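MaoC-like dehydratase (Phytophthora Capsici, PDB 3KH8) probably catalyses the reversible hydration of enoyl-CoA thioesters, as hot-dog-fold relatives of the hydratase 2 family do. Local coordinates at residues T290-M295 / V308-G313; S283-G288 / A314-G319; Q201-Q206 / K302-A307; S82-Y87 / A258-F263; S231-P236 / Q246-G251. One frame throughout, in Å; residues are numbered along the deposited sequence.

Contact 1. Residues T290-M295 / V308-G313; sequences TIQTRM and VVKERG
The guanidinium of Arg294 lies flat against Val308, whose CG2 sits over the centre of one face, 3.5 Å from Arg294 CZ. NH1 donates to Gln306 OE1, while NH2 reaches a water that bridges to the carbonyl O of Gly313. In the second flat group, both oxygens of the Glu311 carboxylate meet Thr290: OE1 accepts from Thr290 N at 2.8 Å through its syn lone pair, and OE2 takes the hydroxyl OG1 of Thr290 at 2.7 Å, 23° out of the carboxylate plane. A bend at chi2 (84°) folds the Glu311 chain back toward that one residue. The third, the Gln292 amide, rests across the aliphatic stem of Lys310; Gln292 NE2 lies 3.4 Å from Lys310 CG. The stem is fully extended and carries NZ on to a salt bridge with Glu212 of the adjoining strand.

Beneath these side chains the backbones pair. Gln292 and Val308 exchange two hydrogen bonds, N to O 2.7 Å each way, and Lys310 N donates to Thr290 O at 2.8 Å where strand 302-309 ends. Ile291 and Val309, the non-hydrogen-bonded pair, turn to the other face, toward helix 251-266 and Ile316. The whole is an antiparallel beta hairpin, with the Glu311 carboxylate binding the first residue of strand 290-297 at the end away from the connecting turn, in the curved sheet of a hot-dog fold.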
# COMPACT_ATOMS: atom_id res chain seq x y z
N THR A 290 -19.25 -0.54 -5.14
CA THR A 290 -19.54 0.29 -3.97
C THR A 290 -20.10 -0.57 -2.83
O THR A 290 -21.10 -1.27 -3.01
CB THR A 290 -20.53 1.42 -4.31
OG1 THR A 290 -20.01 2.19 -5.40
CG2 THR A 290 -20.75 2.35 -3.11
N ILE A 291 -19.43 -0.51 -1.68
CA ILE A 291 -19.86 -1.27 -0.50
C ILE A 291 -20.65 -0.38 0.45
O ILE A 291 -20.11 0.58 1.01
CB ILE A 291 -18.67 -1.92 0.24
CG1 ILE A 291 -17.98 -2.96 -0.65
CG2 ILE A 291 -19.15 -2.57 1.56
CD1 ILE A 291 -16.68 -3.55 -0.06
N GLN A 292 -21.93 -0.71 0.62
CA GLN A 292 -22.81 -0.02 1.56
C GLN A 292 -22.86 -0.79 2.87
O GLN A 292 -23.13 -2.00 2.87
CB GLN A 292 -24.24 0.08 1.01
CG GLN A 292 -24.40 0.88 -0.27
CD GLN A 292 -25.77 0.69 -0.90
OE1 GLN A 292 -26.23 -0.44 -1.09
NE2 GLN A 292 -26.43 1.79 -1.23
N THR A 293 -22.64 -0.10 3.98
CA THR A 293 -22.79 -0.72 5.29
C THR A 293 -24.10 -0.25 5.94
O THR A 293 -24.28 0.94 6.21
CB THR A 293 -21.56 -0.45 6.21
OG1 THR A 293 -20.37 -0.91 5.55
CG2 THR A 293 -21.69 -1.19 7.53
N ARG A 294 -25.00 -1.20 6.17
CA ARG A 294 -26.29 -0.94 6.84
C ARG A 294 -26.14 -1.24 8.32
O ARG A 294 -25.74 -2.34 8.68
CB ARG A 294 -27.39 -1.83 6.28
CG ARG A 294 -27.59 -1.78 4.78
CD ARG A 294 -28.52 -2.91 4.36
NE ARG A 294 -28.97 -2.74 2.98
CZ ARG A 294 -29.56 -3.69 2.26
NH1 ARG A 294 -29.77 -4.90 2.77
NH2 ARG A 294 -29.94 -3.44 1.01
N MET A 295 -26.49 -0.29 9.17
CA MET A 295 -26.27 -0.44 10.61
C MET A 295 -27.54 -0.27 11.45
O MET A 295 -28.30 0.69 11.28
CB MET A 295 -25.16 0.50 11.09
CG MET A 295 -23.79 0.20 10.45
SD MET A 295 -22.58 1.53 10.63
CE MET A 295 -23.12 2.71 9.40
N VAL A 308 -23.37 -4.43 1.68
CA VAL A 308 -24.09 -4.71 0.44
C VAL A 308 -23.39 -4.04 -0.73
O VAL A 308 -22.92 -2.91 -0.60
CB VAL A 308 -25.56 -4.21 0.53
CG1 VAL A 308 -26.35 -4.59 -0.72
CG2 VAL A 308 -26.25 -4.75 1.79
N VAL A 309 -23.30 -4.73 -1.86
CA VAL A 309 -22.83 -4.11 -3.10
C VAL A 309 -23.97 -3.28 -3.69
O VAL A 309 -25.01 -3.83 -4.07
CB VAL A 309 -22.29 -5.14 -4.12
CG1 VAL A 309 -22.14 -4.51 -5.50
CG2 VAL A 309 -20.95 -5.70 -3.65
N LYS A 310 -23.75 -1.97 -3.73
CA LYS A 310 -24.76 -1.01 -4.20
C LYS A 310 -25.23 -1.29 -5.62
O LYS A 310 -26.43 -1.24 -5.92
CB LYS A 310 -24.20 0.42 -4.10
CG LYS A 310 -25.21 1.51 -4.42
CD LYS A 310 -24.61 2.89 -4.19
CE LYS A 310 -25.64 3.98 -4.41
NZ LYS A 310 -25.01 5.32 -4.24
N GLU A 311 -24.28 -1.61 -6.50
CA GLU A 311 -24.56 -1.76 -7.93
C GLU A 311 -25.45 -2.97 -8.25
O GLU A 311 -26.12 -2.98 -9.28
CB GLU A 311 -23.26 -1.82 -8.74
CG GLU A 311 -22.47 -0.50 -8.80
CD GLU A 311 -21.56 -0.27 -7.59
OE1 GLU A 311 -21.53 -1.11 -6.66
OE2 GLU A 311 -20.86 0.77 -7.58
N ARG A 312 -25.45 -3.97 -7.37
CA ARG A 312 -26.16 -5.23 -7.62
C ARG A 312 -27.19 -5.57 -6.55
O ARG A 312 -27.93 -6.55 -6.68
CB ARG A 312 -25.16 -6.38 -7.77
CG ARG A 312 -24.27 -6.29 -9.01
CD ARG A 312 -23.35 -7.49 -9.16
NE ARG A 312 -22.25 -7.48 -8.19
CZ ARG A 312 -22.11 -8.34 -7.19
NH1 ARG A 312 -23.00 -9.31 -6.99
NH2 ARG A 312 -21.07 -8.23 -6.37
N GLY A 313 -27.22 -4.77 -5.49
CA GLY A 313 -28.09 -5.02 -4.34
C GLY A 313 -27.82 -6.35 -3.64
O GLY A 313 -28.70 -6.91 -3.00
O HOH W 1 -30.13 -5.73 -1.01

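Contact 2. Residues S283-G288 / A314-G319; sequences SPCFPG and AVIVDG
The carbonyl oxygen of Val315 is held by two serine hydroxyls, firmly by Ser283 OG, which donates to it at 2.7 Å, and weakly by Ser282 OG. The stronger donor stands well above the carbonyl plane, 45° out of it, and so does not follow a lone pair. Ser283 also takes part through its carbonyl: O accepts at 2.8 Å from a water that also donates to Ile316 O, and Ser283 O itself lies 3.4 Å from Ile316 CB. Here strand 314-324 departs from regular pairing, because Ile316 and Val317 both face Ala307 in a classic beta bulge, and the loop that follows strand 274-281 settles against the bulged backbone. Ile316 has CG1 set between its backbone N and carbonyl carbon (chi1 59°), leaving CG2 to face the carbonyl oxygens of Ser283 and Pro284, the latter at 3.6 Å. The longer branch ends on Cys285, Ile316 CD1 lying 3.7 Å from Cys285 CB. Ser254 of helix 251-266 touches both Cys285 and Ile316 from the interior.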
# COMPACT_ATOMS: atom_id res chain seq x y z
N SER A 283 -21.75 -13.56 -0.27
CA SER A 283 -21.54 -13.54 -1.72
C SER A 283 -20.32 -12.69 -2.06
O SER A 283 -19.88 -11.88 -1.24
CB SER A 283 -22.80 -13.04 -2.45
OG SER A 283 -22.95 -11.64 -2.31
N PRO A 284 -19.75 -12.86 -3.28
CA PRO A 284 -18.51 -12.16 -3.56
C PRO A 284 -18.68 -10.70 -3.96
O PRO A 284 -19.74 -10.30 -4.45
CB PRO A 284 -17.91 -12.97 -4.72
CG PRO A 284 -19.08 -13.56 -5.41
CD PRO A 284 -20.10 -13.82 -4.34
N CYS A 285 -17.63 -9.93 -3.72
CA CYS A 285 -17.55 -8.53 -4.12
C CYS A 285 -16.47 -8.39 -5.19
O CYS A 285 -15.46 -9.10 -5.17
CB CYS A 285 -17.18 -7.68 -2.90
SG CYS A 285 -17.09 -5.90 -3.19
N PHE A 286 -16.69 -7.49 -6.15
CA PHE A 286 -15.69 -7.24 -7.18
C PHE A 286 -15.03 -5.89 -6.95
O PHE A 286 -15.72 -4.90 -6.67
CB PHE A 286 -16.31 -7.34 -8.58
CG PHE A 286 -16.94 -8.67 -8.86
CD1 PHE A 286 -16.14 -9.77 -9.19
CD2 PHE A 286 -18.32 -8.84 -8.77
CE1 PHE A 286 -16.72 -11.01 -9.45
CE2 PHE A 286 -18.90 -10.08 -9.02
CZ PHE A 286 -18.09 -11.17 -9.36
N PRO A 287 -13.69 -5.84 -7.03
CA PRO A 287 -13.00 -4.56 -6.84
C PRO A 287 -13.56 -3.53 -7.81
O PRO A 287 -13.75 -3.83 -8.99
CB PRO A 287 -11.54 -4.88 -7.18
CG PRO A 287 -11.42 -6.36 -7.10
CD PRO A 287 -12.77 -6.90 -7.49
N GLY A 288 -13.86 -2.34 -7.31
CA GLY A 288 -14.52 -1.31 -8.12
C GLY A 288 -15.97 -1.08 -7.73
O GLY A 288 -16.54 -0.03 -8.04
N ALA A 314 -26.60 -6.86 -3.78
CA ALA A 314 -26.24 -8.15 -3.21
C ALA A 314 -25.55 -8.00 -1.86
O ALA A 314 -24.57 -7.26 -1.73
CB ALA A 314 -25.34 -8.92 -4.18
N VAL A 315 -26.06 -8.71 -0.86
CA VAL A 315 -25.41 -8.72 0.45
C VAL A 315 -24.12 -9.54 0.37
O VAL A 315 -24.14 -10.69 -0.07
CB VAL A 315 -26.35 -9.26 1.57
CG1 VAL A 315 -27.67 -8.47 1.61
CG2 VAL A 315 -26.62 -10.73 1.39
N ILE A 316 -23.00 -8.94 0.75
CA ILE A 316 -21.70 -9.62 0.69
C ILE A 316 -21.19 -10.02 2.08
O ILE A 316 -20.46 -10.99 2.23
CB ILE A 316 -20.62 -8.79 -0.07
CG1 ILE A 316 -20.41 -7.41 0.59
CG2 ILE A 316 -21.01 -8.66 -1.54
CD1 ILE A 316 -19.19 -6.64 0.09
N VAL A 317 -21.59 -9.24 3.09
CA VAL A 317 -21.27 -9.52 4.48
C VAL A 317 -22.60 -9.51 5.23
O VAL A 317 -23.30 -8.49 5.26
CB VAL A 317 -20.32 -8.45 5.06
CG1 VAL A 317 -20.00 -8.75 6.50
CG2 VAL A 317 -19.02 -8.36 4.24
N ASP A 318 -22.95 -10.65 5.82
CA ASP A 318 -24.26 -10.83 6.44
C ASP A 318 -24.11 -11.24 7.90
O ASP A 318 -23.01 -11.63 8.33
CB ASP A 318 -25.06 -11.89 5.67
CG ASP A 318 -26.57 -11.66 5.72
OD1 ASP A 318 -27.07 -10.86 6.55
OD2 ASP A 318 -27.27 -12.31 4.92
N GLY A 319 -25.20 -11.13 8.66
CA GLY A 319 -25.23 -11.54 10.06
C GLY A 319 -24.19 -10.85 10.93
O GLY A 319 -23.62 -11.46 11.83
O HOH W 2 -18.16 -11.47 0.87

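Contact 3. Residues Q201-Q206 / K302-A307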
# COMPACT_ATOMS: atom_id res chain seq x y z
N GLN A 201 -29.79 -12.25 14.03
CA GLN A 201 -31.01 -11.95 13.30
C GLN A 201 -30.99 -10.48 12.90
O GLN A 201 -31.13 -9.60 13.74
CB GLN A 201 -32.25 -12.30 14.13
CG GLN A 201 -32.35 -13.79 14.45
CD GLN A 201 -33.50 -14.15 15.38
OE1 GLN A 201 -34.41 -13.36 15.63
NE2 GLN A 201 -33.46 -15.37 15.90
N ILE A 202 -30.78 -10.22 11.61
CA ILE A 202 -30.80 -8.86 11.08
C ILE A 202 -32.23 -8.32 11.17
O ILE A 202 -33.16 -8.97 10.68
CB ILE A 202 -30.27 -8.80 9.61
CG1 ILE A 202 -28.79 -9.22 9.53
CG2 ILE A 202 -30.51 -7.42 8.98
CD1 ILE A 202 -27.81 -8.43 10.41
N PRO A 203 -32.42 -7.16 11.82
CA PRO A 203 -33.76 -6.60 12.01
C PRO A 203 -34.43 -6.26 10.68
O PRO A 203 -33.76 -5.91 9.72
CB PRO A 203 -33.50 -5.32 12.82
CG PRO A 203 -32.18 -5.54 13.48
CD PRO A 203 -31.38 -6.34 12.49
N LYS A 204 -35.76 -6.39 10.64
CA LYS A 204 -36.52 -6.15 9.42
C LYS A 204 -36.80 -4.66 9.20
O LYS A 204 -37.12 -4.23 8.09
CB LYS A 204 -37.83 -6.95 9.44
CG LYS A 204 -37.63 -8.47 9.38
CD LYS A 204 -36.92 -8.88 8.09
CE LYS A 204 -36.68 -10.38 8.03
NZ LYS A 204 -36.06 -10.77 6.73
N ARG A 205 -36.66 -3.88 10.27
CA ARG A 205 -36.83 -2.44 10.20
C ARG A 205 -35.76 -1.78 9.32
O ARG A 205 -34.73 -2.39 9.00
CB ARG A 205 -36.81 -1.84 11.61
CG ARG A 205 -35.51 -2.08 12.38
CD ARG A 205 -35.72 -1.88 13.88
NE ARG A 205 -34.46 -1.93 14.63
CZ ARG A 205 -33.63 -0.90 14.74
NH1 ARG A 205 -33.92 0.25 14.15
NH2 ARG A 205 -32.50 -1.01 15.44
N GLN A 206 -36.02 -0.54 8.92
CA GLN A 206 -35.07 0.28 8.18
C GLN A 206 -33.77 0.40 8.99
O GLN A 206 -33.83 0.52 10.22
CB GLN A 206 -35.68 1.67 7.98
CG GLN A 206 -35.28 2.38 6.70
CD GLN A 206 -36.12 3.62 6.47
OE1 GLN A 206 -37.34 3.60 6.64
NE2 GLN A 206 -35.47 4.72 6.09
N LYS A 302 -24.42 -2.78 21.32
CA LYS A 302 -24.49 -3.80 20.26
C LYS A 302 -25.09 -3.25 18.98
O LYS A 302 -26.17 -2.64 18.99
CB LYS A 302 -25.26 -5.04 20.74
CG LYS A 302 -25.17 -6.23 19.78
CD LYS A 302 -25.98 -7.43 20.25
CE LYS A 302 -27.46 -7.30 19.89
NZ LYS A 302 -28.18 -8.58 20.10
N VAL A 303 -24.39 -3.46 17.87
CA VAL A 303 -24.85 -3.03 16.55
C VAL A 303 -24.89 -4.20 15.59
O VAL A 303 -23.90 -4.92 15.43
CB VAL A 303 -23.97 -1.89 15.97
CG1 VAL A 303 -24.48 -1.44 14.59
CG2 VAL A 303 -23.91 -0.71 16.92
N LEU A 304 -26.04 -4.39 14.95
CA LEU A 304 -26.17 -5.39 13.91
C LEU A 304 -25.97 -4.70 12.56
O LEU A 304 -26.29 -3.52 12.41
CB LEU A 304 -27.51 -6.13 14.00
CG LEU A 304 -27.81 -6.81 15.35
CD1 LEU A 304 -29.11 -7.60 15.29
CD2 LEU A 304 -26.66 -7.73 15.81
N PHE A 305 -25.41 -5.43 11.60
CA PHE A 305 -25.07 -4.82 10.32
C PHE A 305 -24.95 -5.79 9.15
O PHE A 305 -24.80 -7.00 9.34
CB PHE A 305 -23.78 -3.98 10.45
CG PHE A 305 -22.54 -4.80 10.63
CD1 PHE A 305 -22.13 -5.19 11.90
CD2 PHE A 305 -21.76 -5.16 9.53
CE1 PHE A 305 -20.97 -5.94 12.08
CE2 PHE A 305 -20.60 -5.92 9.70
CZ PHE A 305 -20.20 -6.30 10.97
N GLN A 306 -25.03 -5.22 7.95
CA GLN A 306 -24.76 -5.93 6.71
C GLN A 306 -23.91 -5.03 5.83
O GLN A 306 -23.98 -3.81 5.94
CB GLN A 306 -26.05 -6.24 5.97
CG GLN A 306 -27.02 -7.19 6.66
CD GLN A 306 -28.28 -7.39 5.85
OE1 GLN A 306 -28.94 -6.42 5.46
NE2 GLN A 306 -28.61 -8.64 5.55
N ALA A 307 -23.12 -5.64 4.95
CA ALA A 307 -22.48 -4.90 3.87
C ALA A 307 -23.04 -5.38 2.55
O ALA A 307 -23.18 -6.59 2.32
CB ALA A 307 -20.96 -5.05 3.91
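Apolar contacts join Pro203 and Ile202 to Leu304: the proline ring crosses the leucine, Pro203 CD lying 3.8 Å from Leu304 CD1, and Ile202 CD1 is 4.3 Å from Leu304 CB. A bend at chi2 (-56°) carries that isoleucine tip toward the strand.

Methyl groups also meet polar groups. Ile202 CG2 rests on the side-chain amide of Gln306, 3.8 Å from Gln306 CD. Ile202 CD1 comes within 3.5 Å of Phe305 O, and Leu304 CD1 within 3.2 Å of Gln201 O.

Polar bonds belong to the surroundings. Gln306 NE2 donates to Asp318 OD1 and OE1 accepts from Arg294 NH1, so both ends of the amide are bonded. Val303 and Phe305 pack on helix 251-266 while Leu304 and Gln306 point to the loop, which therefore lies on the outer side of the hot-dog sheet. On strand 302-307 the loop thus rests by apolar and methyl contacts, while its polar anchoring, through Arg205 to Trp296 and Glu298, is made to the neighbouring strand and turn.

Contact 4. Residues S82-Y87 / A258-F263; sequences SAFPLY and ASRALF
A type I beta turn from Phe84 to Tyr87, closed by Tyr87 N donating to Phe84 O at 2.9 Å, faces a regular turn of helix 251-266. The two backbones keep their distance: the nearest CA atoms, those of Leu86 and Ser259, are 7.3 Å apart, and side chains bridge the gap.

Phe84 does most of this. With CG anti to its backbone N (chi1 -167°), the ring reaches the helix with its edge. Its CZ meets the backbone near its own plane, 3.4 Å from Arg260 N, while Phe84 CE2 touches Ser259 CB at 3.6 Å. Arg260 contributes only its stem to the ring, Arg260 CG lying 3.7 Å from Phe84 CZ; its charged end goes elsewhere, to a salt bridge with Glu68. Pro85 CD lies over one face of the ring, offset toward the rim. Leu86 spreads its two methyls against the hydroxyl of Ser259, Leu86 CD2 at 3.8 Å from Ser259 OG, an oxygen that is hydrogen-bonded to Met255 O in the preceding helical turn. Phe73 meets the rings of both Phe84 and Phe263 edge to face, drawing the contact into a small aromatic cluster.

Together these contacts set a loop of the N-terminal hydratase 2 region on the long helix of the MaoC-like region, the helix around which the sheet curves in a hot-dog fold.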
# COMPACT_ATOMS: atom_id res chain seq x y z
N SER A 82 -3.33 5.19 15.60
CA SER A 82 -3.69 3.87 16.11
C SER A 82 -3.63 2.84 14.99
O SER A 82 -3.76 3.18 13.81
CB SER A 82 -5.11 3.89 16.69
OG SER A 82 -5.26 4.87 17.71
N ALA A 83 -3.43 1.58 15.36
CA ALA A 83 -3.68 0.48 14.43
C ALA A 83 -5.17 0.45 14.16
O ALA A 83 -5.97 0.71 15.06
CB ALA A 83 -3.23 -0.84 15.04
N PHE A 84 -5.57 0.14 12.92
CA PHE A 84 -6.99 -0.12 12.70
C PHE A 84 -7.38 -1.41 13.42
O PHE A 84 -6.67 -2.41 13.32
CB PHE A 84 -7.39 -0.16 11.22
CG PHE A 84 -8.88 -0.12 11.02
CD1 PHE A 84 -9.57 1.09 11.06
CD2 PHE A 84 -9.60 -1.30 10.87
CE1 PHE A 84 -10.95 1.13 10.92
CE2 PHE A 84 -10.99 -1.27 10.73
CZ PHE A 84 -11.66 -0.06 10.75
N PRO A 85 -8.50 -1.39 14.19
CA PRO A 85 -8.81 -2.50 15.10
C PRO A 85 -8.92 -3.90 14.48
O PRO A 85 -8.69 -4.89 15.18
CB PRO A 85 -10.15 -2.07 15.71
CG PRO A 85 -10.07 -0.59 15.71
CD PRO A 85 -9.42 -0.26 14.39
N LEU A 86 -9.26 -3.98 13.20
CA LEU A 86 -9.37 -5.28 12.53
C LEU A 86 -8.02 -5.86 12.08
O LEU A 86 -7.96 -7.02 11.67
CB LEU A 86 -10.33 -5.19 11.33
CG LEU A 86 -10.91 -6.53 10.83
CD1 LEU A 86 -11.96 -7.07 11.81
CD2 LEU A 86 -11.50 -6.39 9.44
N TYR A 87 -6.95 -5.08 12.16
CA TYR A 87 -5.65 -5.52 11.63
C TYR A 87 -5.18 -6.94 12.05
O TYR A 87 -4.62 -7.65 11.22
CB TYR A 87 -4.54 -4.48 11.84
CG TYR A 87 -3.19 -4.95 11.31
CD1 TYR A 87 -2.98 -5.10 9.95
CD2 TYR A 87 -2.15 -5.27 12.18
CE1 TYR A 87 -1.75 -5.55 9.45
CE2 TYR A 87 -0.92 -5.72 11.70
CZ TYR A 87 -0.73 -5.86 10.34
OH TYR A 87 0.48 -6.31 9.86
N ALA A 258 -16.60 -2.51 6.16
CA ALA A 258 -17.70 -2.46 7.14
C ALA A 258 -17.21 -1.98 8.51
O ALA A 258 -17.86 -1.14 9.15
CB ALA A 258 -18.38 -3.82 7.25
N SER A 259 -16.06 -2.49 8.94
CA SER A 259 -15.46 -2.09 10.21
C SER A 259 -15.15 -0.59 10.29
O SER A 259 -15.31 0.02 11.34
CB SER A 259 -14.19 -2.90 10.50
OG SER A 259 -14.48 -4.28 10.61
N ARG A 260 -14.71 -0.02 9.17
CA ARG A 260 -14.46 1.42 9.06
C ARG A 260 -15.73 2.22 9.32
O ARG A 260 -15.71 3.22 10.04
CB ARG A 260 -13.91 1.78 7.68
CG ARG A 260 -12.45 1.38 7.44
CD ARG A 260 -12.07 1.63 5.98
NE ARG A 260 -12.51 2.95 5.54
CZ ARG A 260 -12.90 3.24 4.30
NH1 ARG A 260 -12.91 2.32 3.35
NH2 ARG A 260 -13.29 4.48 4.03
N ALA A 261 -16.84 1.78 8.72
CA ALA A 261 -18.13 2.44 8.91
C ALA A 261 -18.57 2.35 10.37
O ALA A 261 -19.04 3.34 10.94
CB ALA A 261 -19.18 1.83 7.99
N LEU A 262 -18.40 1.17 10.97
CA LEU A 262 -18.78 0.95 12.37
C LEU A 262 -17.95 1.79 13.34
O LEU A 262 -18.49 2.38 14.28
CB LEU A 262 -18.69 -0.55 12.72
CG LEU A 262 -19.70 -1.45 12.00
CD1 LEU A 262 -19.19 -2.89 11.95
CD2 LEU A 262 -21.08 -1.37 12.67
N PHE A 263 -16.63 1.84 13.11
CA PHE A 263 -15.75 2.66 13.94
C PHE A 263 -16.12 4.14 13.84
O PHE A 263 -16.17 4.84 14.85
CB PHE A 263 -14.27 2.47 13.56
CG PHE A 263 -13.33 3.36 14.34
CD1 PHE A 263 -12.91 3.01 15.62
CD2 PHE A 263 -12.88 4.57 13.79
CE1 PHE A 263 -12.06 3.84 16.35
CE2 PHE A 263 -12.02 5.40 14.52
CZ PHE A 263 -11.61 5.04 15.79

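Contact 5. Residues S231-P236 / Q246-G251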
# COMPACT_ATOMS: atom_id res chain seq x y z
N SER A 231 -3.82 -15.83 -5.51
CA SER A 231 -3.97 -15.45 -6.92
C SER A 231 -5.43 -15.20 -7.33
O SER A 231 -5.68 -14.52 -8.32
CB SER A 231 -3.35 -16.51 -7.84
OG SER A 231 -3.96 -17.78 -7.64
N LEU A 232 -6.37 -15.74 -6.56
CA LEU A 232 -7.80 -15.55 -6.78
C LEU A 232 -8.18 -14.06 -6.86
O LEU A 232 -9.09 -13.68 -7.59
CB LEU A 232 -8.61 -16.26 -5.68
CG LEU A 232 -10.14 -16.18 -5.68
CD1 LEU A 232 -10.74 -16.83 -6.92
CD2 LEU A 232 -10.72 -16.80 -4.42
N HIS A 233 -7.45 -13.22 -6.13
CA HIS A 233 -7.80 -11.80 -6.03
C HIS A 233 -7.08 -10.89 -7.02
O HIS A 233 -7.28 -9.67 -7.02
CB HIS A 233 -7.59 -11.32 -4.59
CG HIS A 233 -8.25 -12.19 -3.56
ND1 HIS A 233 -9.62 -12.37 -3.51
CD2 HIS A 233 -7.73 -12.96 -2.57
CE1 HIS A 233 -9.91 -13.19 -2.52
NE2 HIS A 233 -8.79 -13.56 -1.94
N ILE A 234 -6.26 -11.47 -7.90
CA ILE A 234 -5.46 -10.66 -8.82
C ILE A 234 -5.33 -11.22 -10.25
O ILE A 234 -5.36 -10.46 -11.22
CB ILE A 234 -4.08 -10.29 -8.19
CG1 ILE A 234 -3.33 -9.26 -9.06
CG2 ILE A 234 -3.25 -11.54 -7.89
CD1 ILE A 234 -2.29 -8.46 -8.32
N ASP A 235 -5.19 -12.54 -10.37
CA ASP A 235 -4.99 -13.19 -11.67
C ASP A 235 -6.35 -13.52 -12.30
O ASP A 235 -7.05 -14.41 -11.82
CB ASP A 235 -4.14 -14.46 -11.51
CG ASP A 235 -3.72 -15.08 -12.85
OD1 ASP A 235 -4.26 -14.73 -13.92
OD2 ASP A 235 -2.83 -15.95 -12.82
N PRO A 236 -6.71 -12.81 -13.39
CA PRO A 236 -8.01 -13.01 -14.05
C PRO A 236 -8.19 -14.44 -14.55
O PRO A 236 -9.31 -14.95 -14.55
CB PRO A 236 -7.97 -12.03 -15.23
CG PRO A 236 -6.92 -11.04 -14.89
CD PRO A 236 -5.90 -11.80 -14.09
N GLN A 246 -14.08 -11.84 -13.29
CA GLN A 246 -12.85 -11.13 -12.96
C GLN A 246 -12.45 -11.52 -11.53
O GLN A 246 -13.24 -12.15 -10.82
CB GLN A 246 -13.05 -9.61 -13.10
CG GLN A 246 -14.14 -9.01 -12.21
CD GLN A 246 -14.46 -7.57 -12.56
OE1 GLN A 246 -14.76 -7.25 -13.71
NE2 GLN A 246 -14.40 -6.70 -11.56
N PRO A 247 -11.21 -11.17 -11.11
CA PRO A 247 -10.83 -11.46 -9.72
C PRO A 247 -11.82 -10.86 -8.71
O PRO A 247 -12.41 -9.82 -8.98
CB PRO A 247 -9.46 -10.80 -9.59
CG PRO A 247 -8.90 -10.83 -10.97
CD PRO A 247 -10.09 -10.60 -11.87
N ILE A 248 -11.99 -11.53 -7.58
CA ILE A 248 -12.85 -11.00 -6.51
C ILE A 248 -12.02 -10.29 -5.44
O ILE A 248 -10.86 -10.61 -5.22
CB ILE A 248 -13.72 -12.11 -5.86
CG1 ILE A 248 -12.85 -13.17 -5.16
CG2 ILE A 248 -14.64 -12.75 -6.91
CD1 ILE A 248 -13.60 -14.08 -4.21
N LEU A 249 -12.64 -9.31 -4.77
CA LEU A 249 -12.01 -8.62 -3.65
C LEU A 249 -11.97 -9.56 -2.45
O LEU A 249 -12.89 -10.36 -2.26
CB LEU A 249 -12.77 -7.34 -3.30
CG LEU A 249 -12.26 -6.44 -2.17
CD1 LEU A 249 -10.88 -5.82 -2.50
CD2 LEU A 249 -13.27 -5.34 -1.84
N HIS A 250 -10.90 -9.48 -1.66
CA HIS A 250 -10.76 -10.26 -0.43
C HIS A 250 -11.97 -10.04 0.46
O HIS A 250 -12.36 -8.90 0.69
CB HIS A 250 -9.54 -9.80 0.38
CG HIS A 250 -8.23 -9.94 -0.34
ND1 HIS A 250 -7.90 -9.21 -1.46
CD2 HIS A 250 -7.13 -10.69 -0.05
CE1 HIS A 250 -6.68 -9.52 -1.85
NE2 HIS A 250 -6.19 -10.42 -1.01
N GLY A 251 -12.57 -11.13 0.95
CA GLY A 251 -13.65 -11.02 1.93
C GLY A 251 -13.26 -10.22 3.17
O GLY A 251 -14.07 -9.46 3.70
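This is a ring stack backed by a hydrogen bond, set where two loops flank the short helix 236-241 and the second leads into helix 251-266. His233 and His250 lie face to face, their centroids 3.8 Å apart and their planes tilted by 25°, with CD2 of His233 3.4 Å from NE2 of His250. On the opposite face of the His233 ring stands Leu232 CG, offset toward the rim. At the edge, ND1 of His233 donates to Ile248 O at 2.7 Å; the oxygen is close to the ring plane, though the donor approaches 45° above the plane of the carbonyl. With CG anti to its carbonyl carbon (chi1 -50°), His233 turns the ring from its 3-10 turn into this slot. His250, the N-cap residue of helix 251-266, is in turn anchored by a hydrogen bond from NE2 to Asp228 O.

Beside the stack, Pro247 packs its CB 3.5 Å from Leu232 O, a buried oxygen that lacks a hydrogen-bond partner in the model. Tyr75 of the second subunit packs on Ser231, Ile234 and Asp235. The sequence through Asp228 and His233 resembles the hydratase 2 signature, in whose relatives the corresponding aspartate and histidine are catalytic, so His233 is probably an active-site residue. Stacked on one face, with Leu232 over the other and ND1 bonded, its ring is probably restrained in its rotation.

In the fold
Read from the N terminus, residues 82-87 open contact 4 and residues 201-206 open contact 3 before either has closed. Contact 5 closes first, a short loop around helix 236-241 lying within both. Helix residues 258-263 then complete contact 4, joining the N-terminal hydratase 2 region to the MaoC-like one. After strand 274-281, contact 2 opens, then contact 1; strand 302-309 closes contact 3 and, at its end, contact 1, before strand 314-324 closes contact 2. Contact 3 therefore crosses contacts 1, 2 and 4, whereas contact 1 lies within contact 2. Cys285 O and Leu249 N tie contact 2 to contact 5.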